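Local coordinates for tannase (Fusobacterium nucleatum subsp. nucleatum ATCC 25586, PDB 6YQ4), which probably acts as a hydrolase of the alpha/beta-hydrolase clan, a tannase that detoxifies gallotannins, and carries a bound magnesium ion, at residues V143-L146 and Y147-E151. Sequence-based numbering, arbitrary orientation.
Sequences VRYL and YLNDE. With MG (magnesium ion), chain E.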
loop_
_atom_site.group_PDB
_atom_site.type_symbol
_atom_site.label_atom_id
_atom_site.label_comp_id
_atom_site.label_asym_id
_atom_site.label_seq_id
_atom_site.Cartn_x
_atom_site.Cartn_y
_atom_site.Cartn_z
ATOM N N VAL A 143 -15.367 -5.403 4.418
ATOM C CA VAL A 143 -15.503 -4.888 5.783
ATOM C C VAL A 143 -16.969 -4.796 6.172
ATOM O O VAL A 143 -17.370 -5.209 7.270
ATOM C CB VAL A 143 -14.808 -3.518 5.923
ATOM C CG1 VAL A 143 -15.101 -2.893 7.303
ATOM C CG2 VAL A 143 -13.334 -3.665 5.761
ATOM N N ARG A 144 -17.793 -4.253 5.283
ATOM C CA ARG A 144 -19.207 -4.113 5.600
ATOM C C ARG A 144 -19.835 -5.472 5.882
ATOM O O ARG A 144 -20.640 -5.612 6.810
ATOM C CB ARG A 144 -19.912 -3.384 4.455
ATOM C CG ARG A 144 -19.360 -1.986 4.262
ATOM C CD ARG A 144 -20.078 -1.206 3.195
ATOM N NE ARG A 144 -19.790 0.223 3.282
ATOM C CZ ARG A 144 -20.643 1.130 3.744
ATOM N NH1 ARG A 144 -21.849 0.773 4.164
ATOM N NH2 ARG A 144 -20.294 2.400 3.767
ATOM N N TYR A 145 -19.445 -6.489 5.108
ATOM C CA TYR A 145 -19.843 -7.866 5.386
ATOM C C TYR A 145 -19.425 -8.296 6.786
ATOM O O TYR A 145 -20.204 -8.932 7.506
ATOM C CB TYR A 145 -19.231 -8.800 4.338
ATOM C CG TYR A 145 -19.538 -10.263 4.543
ATOM C CD1 TYR A 145 -20.583 -10.878 3.847
ATOM C CD2 TYR A 145 -18.779 -11.035 5.421
ATOM C CE1 TYR A 145 -20.873 -12.201 4.033
ATOM C CE2 TYR A 145 -19.061 -12.367 5.610
ATOM C CZ TYR A 145 -20.109 -12.950 4.912
ATOM O OH TYR A 145 -20.395 -14.280 5.112
ATOM N N LEU A 146 -18.190 -7.981 7.181
ATOM C CA LEU A 146 -17.735 -8.308 8.532
ATOM C C LEU A 146 -18.609 -7.668 9.598
ATOM O O LEU A 146 -18.958 -8.325 10.585
ATOM C CB LEU A 146 -16.288 -7.882 8.722
ATOM C CG LEU A 146 -15.287 -8.614 7.834
ATOM C CD1 LEU A 146 -13.870 -8.241 8.255
ATOM C CD2 LEU A 146 -15.508 -10.097 7.921
ATOM N N TYR A 147 -18.970 -6.386 9.427
ATOM C CA TYR A 147 -19.811 -5.715 10.427
ATOM C C TYR A 147 -21.211 -6.309 10.470
ATOM O O TYR A 147 -21.753 -6.554 11.553
ATOM C CB TYR A 147 -19.890 -4.208 10.146
ATOM C CG TYR A 147 -18.716 -3.438 10.714
ATOM C CD1 TYR A 147 -18.551 -3.293 12.094
ATOM C CD2 TYR A 147 -17.756 -2.879 9.877
ATOM C CE1 TYR A 147 -17.466 -2.595 12.621
ATOM C CE2 TYR A 147 -16.669 -2.174 10.393
ATOM C CZ TYR A 147 -16.526 -2.037 11.763
ATOM O OH TYR A 147 -15.442 -1.345 12.254
ATOM N N LEU A 148 -21.811 -6.550 9.295
ATOM C CA LEU A 148 -23.152 -7.124 9.227
ATOM C C LEU A 148 -23.245 -8.451 9.966
ATOM O O LEU A 148 -24.290 -8.766 10.550
ATOM C CB LEU A 148 -23.562 -7.298 7.766
ATOM C CG LEU A 148 -25.016 -7.741 7.550
ATOM C CD1 LEU A 148 -25.816 -6.737 6.745
ATOM C CD2 LEU A 148 -25.049 -9.087 6.861
ATOM N N ASN A 149 -22.172 -9.239 9.966
ATOM C CA ASN A 149 -22.174 -10.560 10.579
ATOM C C ASN A 149 -21.428 -10.600 11.895
ATOM O O ASN A 149 -21.069 -11.690 12.346
ATOM C CB ASN A 149 -21.545 -11.587 9.644
ATOM C CG ASN A 149 -22.371 -11.845 8.437
ATOM O OD1 ASN A 149 -23.401 -12.505 8.512
ATOM N ND2 ASN A 149 -21.926 -11.338 7.303
ATOM N N ASP A 150 -21.145 -9.441 12.496
ATOM C CA ASP A 150 -20.345 -9.426 13.718
ATOM C C ASP A 150 -21.008 -10.239 14.823
ATOM O O ASP A 150 -20.338 -11.007 15.525
ATOM C CB ASP A 150 -20.106 -7.982 14.172
ATOM C CG ASP A 150 -19.027 -7.870 15.246
ATOM O OD1 ASP A 150 -18.930 -6.795 15.883
ATOM O OD2 ASP A 150 -18.279 -8.851 15.450
ATOM N N GLU A 151 -22.329 -10.110 14.970
ATOM C CA GLU A 151 -22.990 -10.700 16.127
ATOM C C GLU A 151 -22.992 -12.216 16.058
ATOM O O GLU A 151 -23.029 -12.882 17.095
ATOM C CB GLU A 151 -24.411 -10.164 16.256
ATOM C CG GLU A 151 -24.432 -8.674 16.616
ATOM C CD GLU A 151 -25.838 -8.100 16.721
ATOM O OE1 GLU A 151 -26.814 -8.831 16.423
ATOM O OE2 GLU A 151 -25.965 -6.918 17.114
HETATM MG MG MG E . -17.970 -11.075 16.378
#
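Asn149 lays its amide nitrogen over one face of the Tyr145 ring, ND2 standing 3.3 Å above the plane at the ring centre, with the amide and ring planes 49° apart. With CG anti to the backbone N (chi1 178°) and beside the carbonyl carbon, the Tyr145 ring leans toward the end of helix 134-148, where the amide meets it. Asn149 ND2 also donates to Tyr145 O at 3.0 Å, while Asn149 N gives the same oxygen a second bond of 3.2 Å from the opposite face of the carbonyl plane. The turn before it is regular helix: Tyr147 N bonds to Val143 O at 2.9 Å, and Leu148 N to Arg144 O. On another side of the helix Val143 and Tyr147 run side by side, CG1 of Val143 packing on CE2 of the Tyr147 ring at 3.5 Å. The Tyr147 hydroxyl continues to Asp199 O, the Arg144 guanidinium forms a salt bridge with Asp198, and Val143 and Leu146 rest on strands 73-76 and 160-163 of the central sheet. Asn149, the first residue to leave helical geometry, is the C-cap of the helix; just beyond it Asp150 grips magnesium twice, through O at 2.5 Å and OD2 at 2.4 Å, and the carbonyls of Met153 and Gly155 also bind the ion. With Leu8 O and Phe10 N as further partners of its amide, Asn149 ties the N-terminal segment to the helix end. Its buried amide is thus held by bonds at both its nitrogen and its oxygen, which should fix its rotation just before the metal-binding aspartate.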